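Side-chain contacts in DNA processing protein DprA (Streptococcus pneumoniae, PDB 3UQZ), which helps load RecA onto single-stranded DNA during transformation, binding the DNA cooperatively and protecting it from nucleases: residues Y6-L11 against S73-D78; S14-Q19 against D42-R47; V219-A224 against I232-A237; R236-G241 against E265-V270. All coordinates share one frame; numbering follows the deposited sequence.

How the contacts relate
The four contacts form two pairs on different parts of the chain. Contacts 1 and 2 involve the SAM-like helices, with centres about 15 Å apart. They are joined where Leu11 O faces Leu16 N at 3.0 Å, a probable hydrogen bond. Contact 2 is nested in the loop that contact 1 closes. Contacts 3 and 4 share Arg236 and Ala237 of helix 229-239, with centres about 8 Å apart. Contacts 1 and 4 lie near the two ends of one mixed sheet, since strands 73-75 and 268-269 are its outermost strands in this chain. Their centres are about 32 Å apart. Leu269, in the second segment of contact 4, meets the second subunit.

Contact 1: residues Y6-L11 against S73-D78; sequences YEIYKL and SFSILD
An ST turn at the end of strand 73-75 receives Ile8 from helix 5-13, where the SAM-like helices meet the edge of the Rossmann-type sheet. Ile8 does this with a single methyl. Its CG1 lies anti to the carbonyl carbon (chi1 -71°), and the extended second torsion carries CD1 outward from the helix. CD1 rests on Ser75, 3.8 Å from Ser75 CB, and also lies near its hydroxyl. On the turn's other arm, Leu77 CD1 meets Ile8 CD1 methyl to methyl at 3.9 Å. No hydrogen bond joins the two segments.

The receiving surface is held in shape by polar bonds. Ser75 to Asp78 is a type I turn, with Asp78 N bonded to Ser75 O at 3.0 Å. Inside it, Leu77 N donates to Ser75 OG over 3.3 Å, which defines the ST turn. Ser75 N donates to Asp78 OD2 at 3.0 Å, nearly straight, but from above the carboxylate plane (37° out of it). Asn5 ties this polar group to the start of the helix: its OD1 is bonded to Ser75 OG and its ND2 to Asp78 OD2. Leu25 of helix 18-28 packs on both Ile8 and Leu77, and Val93 and Leu94 also cover Ile8.

The chemistry is thus divided. Methyl packing brings helix and turn together, while the Asn5 bonds add direction and should fix the position of the turn. Ser75 serves both parts, with its CB against Ile8 and its hydroxyl bonded within the polar group.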
loop_
_atom_site.group_PDB
_atom_site.type_symbol
_atom_site.label_atom_id
_atom_site.label_comp_id
_atom_site.label_asym_id
_atom_site.label_seq_id
_atom_site.Cartn_x
_atom_site.Cartn_y
_atom_site.Cartn_z
ATOM N N TYR A 6 -9.901 44.687 -10.390
ATOM C CA TYR A 6 -9.613 45.649 -9.315
ATOM C C TYR A 6 -10.776 45.698 -8.314
ATOM O O TYR A 6 -10.539 45.797 -7.105
ATOM C CB TYR A 6 -9.321 47.063 -9.875
ATOM C CG TYR A 6 -9.267 48.124 -8.796
ATOM C CD1 TYR A 6 -8.168 48.233 -7.951
ATOM C CD2 TYR A 6 -10.356 48.962 -8.558
ATOM C CE1 TYR A 6 -8.146 49.153 -6.905
ATOM C CE2 TYR A 6 -10.346 49.884 -7.513
ATOM C CZ TYR A 6 -9.234 49.988 -6.700
ATOM O OH TYR A 6 -9.217 50.916 -5.690
ATOM N N GLU A 7 -12.024 45.643 -8.824
ATOM C CA GLU A 7 -13.216 45.680 -7.982
ATOM C C GLU A 7 -13.340 44.423 -7.151
ATOM O O GLU A 7 -13.684 44.524 -5.969
ATOM C CB GLU A 7 -14.482 45.974 -8.790
ATOM C CG GLU A 7 -14.527 47.380 -9.367
ATOM C CD GLU A 7 -14.698 48.517 -8.379
ATOM O OE1 GLU A 7 -15.116 48.264 -7.225
ATOM O OE2 GLU A 7 -14.420 49.673 -8.773
ATOM N N ILE A 8 -12.971 43.254 -7.731
ATOM C CA ILE A 8 -12.946 41.969 -7.022
ATOM C C ILE A 8 -12.014 42.110 -5.800
ATOM O O ILE A 8 -12.431 41.809 -4.679
ATOM C CB ILE A 8 -12.545 40.794 -7.963
ATOM C CG1 ILE A 8 -13.686 40.469 -8.971
ATOM C CG2 ILE A 8 -12.176 39.568 -7.155
ATOM C CD1 ILE A 8 -13.301 39.589 -10.186
ATOM N N TYR A 9 -10.795 42.651 -6.015
ATOM C CA TYR A 9 -9.823 42.922 -4.953
ATOM C C TYR A 9 -10.399 43.897 -3.931
ATOM O O TYR A 9 -10.288 43.640 -2.727
ATOM C CB TYR A 9 -8.503 43.461 -5.536
ATOM C CG TYR A 9 -7.378 43.559 -4.527
ATOM C CD1 TYR A 9 -6.996 42.454 -3.769
ATOM C CD2 TYR A 9 -6.675 44.750 -4.347
ATOM C CE1 TYR A 9 -5.962 42.539 -2.836
ATOM C CE2 TYR A 9 -5.633 44.843 -3.422
ATOM C CZ TYR A 9 -5.282 43.733 -2.671
ATOM O OH TYR A 9 -4.259 43.810 -1.760
ATOM N N LYS A 10 -11.054 44.991 -4.411
ATOM C CA LYS A 10 -11.698 45.997 -3.560
ATOM C C LYS A 10 -12.813 45.382 -2.680
ATOM O O LYS A 10 -12.955 45.791 -1.525
ATOM C CB LYS A 10 -12.202 47.186 -4.390
ATOM C CG LYS A 10 -12.477 48.438 -3.568
ATOM C CD LYS A 10 -12.881 49.606 -4.443
ATOM C CE LYS A 10 -13.349 50.778 -3.617
ATOM N NZ LYS A 10 -13.886 51.858 -4.471
ATOM N N LEU A 11 -13.557 44.372 -3.203
ATOM C CA LEU A 11 -14.606 43.657 -2.451
ATOM C C LEU A 11 -14.003 42.796 -1.334
ATOM O O LEU A 11 -14.559 42.737 -0.242
ATOM C CB LEU A 11 -15.504 42.804 -3.374
ATOM C CG LEU A 11 -16.393 43.547 -4.386
ATOM C CD1 LEU A 11 -17.090 42.578 -5.296
ATOM C CD2 LEU A 11 -17.434 44.397 -3.700
ATOM N N SER A 73 -2.276 39.971 -12.142
ATOM C CA SER A 73 -3.317 39.076 -11.654
ATOM C C SER A 73 -4.242 38.606 -12.762
ATOM O O SER A 73 -4.146 39.066 -13.900
ATOM C CB SER A 73 -4.126 39.766 -10.552
ATOM O OG SER A 73 -4.644 41.020 -10.970
ATOM N N PHE A 74 -5.118 37.653 -12.420
ATOM C CA PHE A 74 -6.179 37.096 -13.255
ATOM C C PHE A 74 -7.281 36.591 -12.333
ATOM O O PHE A 74 -7.000 36.212 -11.191
ATOM C CB PHE A 74 -5.676 36.007 -14.227
ATOM C CG PHE A 74 -5.206 34.705 -13.613
ATOM C CD1 PHE A 74 -6.073 33.620 -13.493
ATOM C CD2 PHE A 74 -3.890 34.555 -13.170
ATOM C CE1 PHE A 74 -5.651 32.423 -12.903
ATOM C CE2 PHE A 74 -3.467 33.353 -12.586
ATOM C CZ PHE A 74 -4.349 32.296 -12.463
ATOM N N SER A 75 -8.538 36.641 -12.800
ATOM C CA SER A 75 -9.696 36.230 -12.005
ATOM C C SER A 75 -10.460 35.100 -12.675
ATOM O O SER A 75 -10.194 34.778 -13.833
ATOM C CB SER A 75 -10.627 37.419 -11.772
ATOM O OG SER A 75 -11.286 37.812 -12.966
ATOM N N ILE A 76 -11.463 34.556 -11.967
ATOM C CA ILE A 76 -12.365 33.516 -12.456
ATOM C C ILE A 76 -13.181 33.998 -13.694
ATOM O O ILE A 76 -13.782 33.176 -14.380
ATOM C CB ILE A 76 -13.230 32.966 -11.279
ATOM C CG1 ILE A 76 -13.795 31.543 -11.579
ATOM C CG2 ILE A 76 -14.298 33.968 -10.824
ATOM C CD1 ILE A 76 -14.045 30.642 -10.344
ATOM N N LEU A 77 -13.172 35.319 -13.986
ATOM C CA LEU A 77 -13.858 35.935 -15.135
ATOM C C LEU A 77 -12.999 35.883 -16.406
ATOM O O LEU A 77 -13.541 35.910 -17.512
ATOM C CB LEU A 77 -14.263 37.400 -14.833
ATOM C CG LEU A 77 -15.238 37.658 -13.635
ATOM C CD1 LEU A 77 -15.473 39.157 -13.430
ATOM C CD2 LEU A 77 -16.589 36.919 -13.779
ATOM N N ASP A 78 -11.667 35.793 -16.243
ATOM C CA ASP A 78 -10.690 35.733 -17.328
ATOM C C ASP A 78 -10.587 34.370 -17.998
ATOM O O ASP A 78 -10.787 33.341 -17.358
ATOM C CB ASP A 78 -9.318 36.240 -16.851
ATOM C CG ASP A 78 -9.324 37.704 -16.412
ATOM O OD1 ASP A 78 -10.024 38.522 -17.060
ATOM O OD2 ASP A 78 -8.632 38.033 -15.429
#

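Contact 2: residues S14-Q19 against D42-R47; sequences SGLTNQ and DISGCR
Ser44 OG is gripped by several backbone groups, while the CB of the same residue packs against Leu16. The hydroxyl is hydrogen-bonded to Ala41 O, with a weak bond to Ile40 O, both in helix 37-43. It also takes a weak bond from Cys46 N, which lies 3.4 Å from Ser44 OG. A chi1 of 71° puts OG between the backbone N and the carbonyl carbon, close to the helix carbonyls. The backbone itself directs CB toward Leu16.

Leu16 uses both branches. Its CD2 approaches Ser44 CB at 4.2 Å, and its CD1 lies 4.3 Å from Cys46 CB. The leucine end therefore spans the bend at Gly45, whose positive phi turns the chain after the helix. On its own side, Leu16 sits between two helices. Gly15 ends helix 5-13 in a Schellman motif, and Thr17 is the N-cap of helix 18-28. Leu11, Ile21 and Phe52 pack around Leu16, which places it inside the SAM-like helical bundle.

The contact itself is apolar in kind and rather loose. Its closest pair is carbon to carbon, and Ser44 OG and Cys46 SG border the same leucine. The Ser44 hydroxyl is bonded back to the end of its own helix, so polar bonds shape the bend that Leu16 packs on.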
loop_
_atom_site.group_PDB
_atom_site.type_symbol
_atom_site.label_atom_id
_atom_site.label_comp_id
_atom_site.label_asym_id
_atom_site.label_seq_id
_atom_site.Cartn_x
_atom_site.Cartn_y
_atom_site.Cartn_z
ATOM N N SER A 14 -13.041 45.064 1.407
ATOM C CA SER A 14 -14.209 45.627 2.080
ATOM C C SER A 14 -14.797 44.633 3.080
ATOM O O SER A 14 -15.709 44.985 3.828
ATOM C CB SER A 14 -15.258 46.050 1.059
ATOM O OG SER A 14 -14.722 46.946 0.099
ATOM N N GLY A 15 -14.273 43.404 3.080
ATOM C CA GLY A 15 -14.673 42.357 4.009
ATOM C C GLY A 15 -15.426 41.177 3.434
ATOM O O GLY A 15 -15.887 40.325 4.198
ATOM N N LEU A 16 -15.556 41.098 2.102
ATOM C CA LEU A 16 -16.266 39.987 1.469
ATOM C C LEU A 16 -15.358 38.767 1.333
ATOM O O LEU A 16 -14.197 38.902 0.928
ATOM C CB LEU A 16 -16.839 40.423 0.109
ATOM C CG LEU A 16 -18.362 40.691 0.020
ATOM C CD1 LEU A 16 -18.899 41.423 1.248
ATOM C CD2 LEU A 16 -18.717 41.437 -1.266
ATOM N N THR A 17 -15.874 37.579 1.708
ATOM C CA THR A 17 -15.130 36.319 1.599
ATOM C C THR A 17 -15.153 35.862 0.147
ATOM O O THR A 17 -16.016 36.290 -0.624
ATOM C CB THR A 17 -15.714 35.212 2.498
ATOM O OG1 THR A 17 -17.006 34.853 2.022
ATOM C CG2 THR A 17 -15.756 35.590 3.957
ATOM N N ASN A 18 -14.226 34.963 -0.212
ATOM C CA ASN A 18 -14.137 34.380 -1.548
ATOM C C ASN A 18 -15.462 33.739 -1.966
ATOM O O ASN A 18 -15.895 33.944 -3.099
ATOM C CB ASN A 18 -13.025 33.356 -1.580
ATOM C CG ASN A 18 -12.687 32.926 -2.960
ATOM O OD1 ASN A 18 -11.848 33.540 -3.613
ATOM N ND2 ASN A 18 -13.344 31.871 -3.437
ATOM N N GLN A 19 -16.110 32.976 -1.050
ATOM C CA GLN A 19 -17.411 32.365 -1.336
ATOM C C GLN A 19 -18.466 33.441 -1.606
ATOM O O GLN A 19 -19.254 33.286 -2.542
ATOM C CB GLN A 19 -17.873 31.437 -0.202
ATOM C CG GLN A 19 -17.822 29.950 -0.547
ATOM C CD GLN A 19 -18.553 29.558 -1.815
ATOM O OE1 GLN A 19 -19.608 30.106 -2.171
ATOM N NE2 GLN A 19 -18.012 28.574 -2.515
ATOM N N ASP A 42 -26.360 42.640 -1.037
ATOM C CA ASP A 42 -27.504 41.754 -0.877
ATOM C C ASP A 42 -27.164 40.319 -1.326
ATOM O O ASP A 42 -27.183 39.409 -0.492
ATOM C CB ASP A 42 -28.697 42.364 -1.648
ATOM C CG ASP A 42 -30.064 41.766 -1.430
ATOM O OD1 ASP A 42 -30.344 41.321 -0.296
ATOM O OD2 ASP A 42 -30.889 41.819 -2.375
ATOM N N ILE A 43 -26.799 40.140 -2.624
ATOM C CA ILE A 43 -26.439 38.862 -3.272
ATOM C C ILE A 43 -25.352 38.082 -2.498
ATOM O O ILE A 43 -25.482 36.865 -2.319
ATOM C CB ILE A 43 -26.083 39.077 -4.773
ATOM C CG1 ILE A 43 -27.265 39.702 -5.540
ATOM C CG2 ILE A 43 -25.643 37.775 -5.439
ATOM C CD1 ILE A 43 -26.861 40.663 -6.652
ATOM N N SER A 44 -24.315 38.795 -2.008
ATOM C CA SER A 44 -23.206 38.227 -1.236
ATOM C C SER A 44 -23.650 37.402 -0.024
ATOM O O SER A 44 -22.985 36.425 0.323
ATOM C CB SER A 44 -22.258 39.328 -0.773
ATOM O OG SER A 44 -22.849 40.128 0.235
ATOM N N GLY A 45 -24.747 37.815 0.609
ATOM C CA GLY A 45 -25.287 37.157 1.791
ATOM C C GLY A 45 -24.481 37.423 3.047
ATOM O O GLY A 45 -24.502 36.606 3.974
ATOM N N CYS A 46 -23.765 38.568 3.093
ATOM C CA CYS A 46 -22.973 38.945 4.262
ATOM C C CYS A 46 -23.892 39.368 5.407
ATOM O O CYS A 46 -24.993 39.874 5.157
ATOM C CB CYS A 46 -21.947 40.024 3.922
ATOM S SG CYS A 46 -22.666 41.596 3.402
ATOM N N ARG A 47 -23.441 39.130 6.656
ATOM C CA ARG A 47 -24.187 39.430 7.880
ATOM C C ARG A 47 -24.619 40.902 7.969
ATOM O O ARG A 47 -25.809 41.172 8.140
ATOM C CB ARG A 47 -23.402 38.991 9.143
ATOM C CG ARG A 47 -23.279 37.476 9.358
ATOM C CD ARG A 47 -24.541 36.842 9.928
ATOM N NE ARG A 47 -24.619 35.414 9.625
ATOM C CZ ARG A 47 -24.354 34.441 10.492
ATOM N NH1 ARG A 47 -24.003 34.743 11.741
ATOM N NH2 ARG A 47 -24.446 33.173 10.132
#

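Contact 3: residues V219-A224 against I232-A237; sequences VIVAEA and ITCERA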
loop_
_atom_site.group_PDB
_atom_site.type_symbol
_atom_site.label_atom_id
_atom_site.label_comp_id
_atom_site.label_asym_id
_atom_site.label_seq_id
_atom_site.Cartn_x
_atom_site.Cartn_y
_atom_site.Cartn_z
ATOM N N VAL A 219 -2.787 13.928 -7.257
ATOM C CA VAL A 219 -1.942 14.373 -6.139
ATOM C C VAL A 219 -1.007 13.234 -5.734
ATOM O O VAL A 219 -1.469 12.132 -5.479
ATOM C CB VAL A 219 -2.762 14.893 -4.914
ATOM C CG1 VAL A 219 -1.850 15.440 -3.822
ATOM C CG2 VAL A 219 -3.783 15.950 -5.320
ATOM N N ILE A 220 0.302 13.510 -5.653
ATOM C CA ILE A 220 1.327 12.566 -5.214
ATOM C C ILE A 220 1.650 12.858 -3.745
ATOM O O ILE A 220 2.011 13.990 -3.412
ATOM C CB ILE A 220 2.589 12.588 -6.126
ATOM C CG1 ILE A 220 2.277 12.067 -7.547
ATOM C CG2 ILE A 220 3.761 11.805 -5.490
ATOM C CD1 ILE A 220 3.372 12.370 -8.599
ATOM N N VAL A 221 1.487 11.837 -2.869
ATOM C CA VAL A 221 1.795 11.917 -1.432
ATOM C C VAL A 221 3.048 11.142 -1.102
ATOM O O VAL A 221 3.269 10.054 -1.630
ATOM C CB VAL A 221 0.679 11.475 -0.462
ATOM C CG1 VAL A 221 0.398 12.546 0.582
ATOM C CG2 VAL A 221 -0.574 10.991 -1.176
ATOM N N ALA A 222 3.821 11.678 -0.166
ATOM C CA ALA A 222 5.033 11.073 0.349
ATOM C C ALA A 222 5.235 11.566 1.753
ATOM O O ALA A 222 5.196 12.773 2.008
ATOM C CB ALA A 222 6.222 11.451 -0.504
ATOM N N GLU A 223 5.425 10.622 2.672
ATOM C CA GLU A 223 5.650 10.879 4.088
ATOM C C GLU A 223 4.570 11.744 4.723
ATOM O O GLU A 223 4.867 12.768 5.323
ATOM C CB GLU A 223 7.087 11.379 4.370
ATOM C CG GLU A 223 8.162 10.368 3.992
ATOM C CD GLU A 223 9.452 10.411 4.783
ATOM O OE1 GLU A 223 9.738 11.452 5.421
ATOM O OE2 GLU A 223 10.204 9.410 4.728
ATOM N N ALA A 224 3.315 11.321 4.593
ATOM C CA ALA A 224 2.191 11.999 5.219
ATOM C C ALA A 224 1.932 11.278 6.538
ATOM O O ALA A 224 1.826 10.051 6.563
ATOM C CB ALA A 224 0.966 11.947 4.318
ATOM N N ILE A 232 -4.968 15.783 4.933
ATOM C CA ILE A 232 -6.165 16.627 4.791
ATOM C C ILE A 232 -6.348 17.058 3.322
ATOM O O ILE A 232 -7.459 16.952 2.798
ATOM C CB ILE A 232 -6.155 17.804 5.819
ATOM C CG1 ILE A 232 -6.357 17.272 7.263
ATOM C CG2 ILE A 232 -7.215 18.866 5.489
ATOM C CD1 ILE A 232 -5.845 18.174 8.403
ATOM N N THR A 233 -5.246 17.464 2.652
ATOM C CA THR A 233 -5.199 17.862 1.238
ATOM C C THR A 233 -5.662 16.689 0.350
ATOM O O THR A 233 -6.461 16.898 -0.561
ATOM C CB THR A 233 -3.773 18.353 0.881
ATOM O OG1 THR A 233 -3.395 19.401 1.773
ATOM C CG2 THR A 233 -3.649 18.852 -0.535
ATOM N N CYS A 234 -5.182 15.462 0.635
ATOM C CA CYS A 234 -5.499 14.239 -0.115
ATOM C C CYS A 234 -6.922 13.764 0.103
ATOM O O CYS A 234 -7.589 13.345 -0.848
ATOM C CB CYS A 234 -4.491 13.141 0.187
ATOM S SG CYS A 234 -2.823 13.504 -0.406
ATOM N N GLU A 235 -7.392 13.828 1.350
ATOM C CA GLU A 235 -8.761 13.456 1.680
ATOM C C GLU A 235 -9.741 14.399 0.963
ATOM O O GLU A 235 -10.706 13.920 0.370
ATOM C CB GLU A 235 -8.974 13.415 3.204
ATOM C CG GLU A 235 -8.299 12.217 3.864
ATOM C CD GLU A 235 -8.467 12.048 5.366
ATOM O OE1 GLU A 235 -8.477 13.066 6.096
ATOM O OE2 GLU A 235 -8.543 10.881 5.816
ATOM N N ARG A 236 -9.443 15.716 0.933
ATOM C CA ARG A 236 -10.269 16.691 0.217
ATOM C C ARG A 236 -10.120 16.536 -1.321
ATOM O O ARG A 236 -11.098 16.734 -2.043
ATOM C CB ARG A 236 -9.990 18.132 0.701
ATOM C CG ARG A 236 -10.966 19.209 0.168
ATOM C CD ARG A 236 -12.303 19.227 0.899
ATOM N NE ARG A 236 -13.261 20.153 0.294
ATOM C CZ ARG A 236 -14.172 19.813 -0.614
ATOM N NH1 ARG A 236 -14.252 18.556 -1.041
ATOM N NH2 ARG A 236 -15.006 20.717 -1.102
ATOM N N ALA A 237 -8.915 16.137 -1.812
ATOM C CA ALA A 237 -8.681 15.893 -3.246
ATOM C C ALA A 237 -9.507 14.688 -3.719
ATOM O O ALA A 237 -10.027 14.707 -4.839
ATOM C CB ALA A 237 -7.204 15.659 -3.524
#
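Within a Rossmann-type beta-alpha-beta unit, Val219 and Val221 of strand 218-222 pack under Cys234 and Ala237 of helix 229-239. The sulfur is the central atom. Cys234 SG lies anti to its own carbonyl carbon (chi1 -66°), which directs it at the strand. It faces the fork of Val221, with Val221 CG1 and CG2 each 3.5 Å from it. Val219 CG1 reaches the same sulfur at 4.0 Å.

The other branch of Val219 serves the next turn of the helix. Its CG1 is anti to the backbone N (chi1 -176°), and CG2 is directed to Ala237, where it meets CB at 3.9 Å. One valine thus bridges two helix residues, and one cysteine bridges two strand residues. Two residues apart in the strand, the valines present the same face of the sheet, and Ile220 between them points away.

The helix runs back across this face as the connection to strand 243-246, which lies parallel beside strand 218-222. The short segments point nearly opposite ways, at 149°, and their axes come within 9.6 Å. Val219 and Val221 are hydrogen-bonded through the backbone to strand 243-246, while Ile220 is bonded to strand 108-113 on its other flank. All four touching residues are buried, and no hydrogen bond crosses between strand and helix. Leu262 of helix 257-264 touches both Val221 and Cys234, bringing a second helix over the same patch.

Contact 4: residues R236-G241 against E265-V270; sequences RAMEEG and EGAKLV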
loop_
_atom_site.group_PDB
_atom_site.type_symbol
_atom_site.label_atom_id
_atom_site.label_comp_id
_atom_site.label_asym_id
_atom_site.label_seq_id
_atom_site.Cartn_x
_atom_site.Cartn_y
_atom_site.Cartn_z
ATOM N N ARG A 236 -9.443 15.716 0.933
ATOM C CA ARG A 236 -10.269 16.691 0.217
ATOM C C ARG A 236 -10.120 16.536 -1.321
ATOM O O ARG A 236 -11.098 16.734 -2.043
ATOM C CB ARG A 236 -9.990 18.132 0.701
ATOM C CG ARG A 236 -10.966 19.209 0.168
ATOM C CD ARG A 236 -12.303 19.227 0.899
ATOM N NE ARG A 236 -13.261 20.153 0.294
ATOM C CZ ARG A 236 -14.172 19.813 -0.614
ATOM N NH1 ARG A 236 -14.252 18.556 -1.041
ATOM N NH2 ARG A 236 -15.006 20.717 -1.102
ATOM N N ALA A 237 -8.915 16.137 -1.812
ATOM C CA ALA A 237 -8.681 15.893 -3.246
ATOM C C ALA A 237 -9.507 14.688 -3.719
ATOM O O ALA A 237 -10.027 14.707 -4.839
ATOM C CB ALA A 237 -7.204 15.659 -3.524
HETATM N N MSE A 238 -9.646 13.658 -2.856
HETATM C CA MSE A 238 -10.435 12.457 -3.117
HETATM C C MSE A 238 -11.928 12.817 -3.186
HETATM O O MSE A 238 -12.650 12.287 -4.032
HETATM C CB MSE A 238 -10.161 11.401 -2.041
HETATM C CG MSE A 238 -9.485 10.152 -2.593
HETATM SE SE MSE A 238 -8.268 9.247 -1.344
HETATM C CE MSE A 238 -8.548 7.456 -1.938
ATOM N N GLU A 239 -12.364 13.776 -2.343
ATOM C CA GLU A 239 -13.736 14.300 -2.313
ATOM C C GLU A 239 -14.039 15.104 -3.590
ATOM O O GLU A 239 -15.190 15.146 -4.019
ATOM C CB GLU A 239 -13.959 15.179 -1.068
ATOM C CG GLU A 239 -14.143 14.410 0.235
ATOM C CD GLU A 239 -13.832 15.171 1.515
ATOM O OE1 GLU A 239 -14.079 16.400 1.573
ATOM O OE2 GLU A 239 -13.363 14.526 2.479
ATOM N N GLU A 240 -13.010 15.727 -4.201
ATOM C CA GLU A 240 -13.132 16.498 -5.443
ATOM C C GLU A 240 -13.028 15.593 -6.698
ATOM O O GLU A 240 -13.060 16.096 -7.826
ATOM C CB GLU A 240 -12.095 17.645 -5.492
ATOM C CG GLU A 240 -12.365 18.806 -4.544
ATOM C CD GLU A 240 -13.520 19.747 -4.852
ATOM O OE1 GLU A 240 -14.104 19.664 -5.959
ATOM O OE2 GLU A 240 -13.820 20.596 -3.981
ATOM N N GLY A 241 -12.915 14.279 -6.481
ATOM C CA GLY A 241 -12.808 13.275 -7.538
ATOM C C GLY A 241 -11.444 13.169 -8.192
ATOM O O GLY A 241 -11.331 12.617 -9.291
ATOM N N GLU A 265 -7.736 3.073 1.985
ATOM C CA GLU A 265 -8.984 3.756 1.643
ATOM C C GLU A 265 -9.278 3.863 0.131
ATOM O O GLU A 265 -10.330 4.383 -0.248
ATOM C CB GLU A 265 -9.075 5.123 2.335
ATOM C CG GLU A 265 -9.270 5.057 3.844
ATOM C CD GLU A 265 -10.517 4.354 4.356
ATOM O OE1 GLU A 265 -11.587 4.478 3.716
ATOM O OE2 GLU A 265 -10.428 3.694 5.416
ATOM N N GLY A 266 -8.380 3.357 -0.712
ATOM C CA GLY A 266 -8.601 3.343 -2.150
ATOM C C GLY A 266 -7.580 4.036 -3.025
ATOM O O GLY A 266 -7.678 3.927 -4.251
ATOM N N ALA A 267 -6.600 4.759 -2.435
ATOM C CA ALA A 267 -5.577 5.460 -3.225
ATOM C C ALA A 267 -4.627 4.484 -3.897
ATOM O O ALA A 267 -4.491 3.335 -3.456
ATOM C CB ALA A 267 -4.803 6.446 -2.370
ATOM N N LYS A 268 -3.986 4.940 -4.977
ATOM C CA LYS A 268 -3.070 4.116 -5.750
ATOM C C LYS A 268 -1.683 4.136 -5.140
ATOM O O LYS A 268 -1.145 5.211 -4.908
ATOM C CB LYS A 268 -3.045 4.561 -7.223
ATOM C CG LYS A 268 -4.438 4.564 -7.863
ATOM C CD LYS A 268 -4.612 3.560 -9.001
ATOM C CE LYS A 268 -5.992 3.659 -9.615
ATOM N NZ LYS A 268 -6.888 2.526 -9.228
ATOM N N LEU A 269 -1.118 2.943 -4.849
ATOM C CA LEU A 269 0.238 2.800 -4.325
ATOM C C LEU A 269 1.166 2.981 -5.518
ATOM O O LEU A 269 0.972 2.314 -6.539
ATOM C CB LEU A 269 0.446 1.403 -3.682
ATOM C CG LEU A 269 1.788 1.162 -2.949
ATOM C CD1 LEU A 269 1.625 0.153 -1.848
ATOM C CD2 LEU A 269 2.877 0.700 -3.894
ATOM N N VAL A 270 2.160 3.875 -5.401
ATOM C CA VAL A 270 3.107 4.136 -6.496
ATOM C C VAL A 270 4.559 3.899 -6.074
ATOM O O VAL A 270 4.936 4.230 -4.952
ATOM C CB VAL A 270 2.885 5.498 -7.238
ATOM C CG1 VAL A 270 1.524 5.537 -7.939
ATOM C CG2 VAL A 270 3.062 6.703 -6.312
#
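Met238, present as selenomethionine, lays its terminal methyl over the peptide between Gly266 and Ala267. CE sits above the face of this peptide, 3.4 Å from Ala267 N and 3.7 Å from Gly266 C. It also meets Ala267 CB at 3.9 Å. The side chain is bent at its second and third torsions (chi2 and chi3 both 148°), and CE is the atom that makes the contact.

The surface it covers is where helix 257-264 ends. Gly266 has positive phi and closes that helix with a Schellman motif, after which the chain enters strand 268-269. That strand is bonded through its backbone to strand 243-246. Val244 and Leu262 touch both Met238 and Ala267, so the Met238 side chain packs between strand 243-246 and helix 257-264. Within strand 268-269, Leu269 O is bonded to Gln264 NE2 of the second subunit.

Arg236, Glu239 and Glu240 form a salt-bridge network away from this methyl. Arg236 NH2 pairs with Glu240 OE2 at 3.1 Å, by charge alone, since the oxygen lies well out of the guanidinium plane. Arg236 NH1 makes a longer, weak pair with Glu239 OE1. Glu240 OE2 has a second partner in Tyr89 N.

The join is therefore made by van der Waals packing of one selenoether side chain on backbone and methyl, with no hydrogen bond to set its direction.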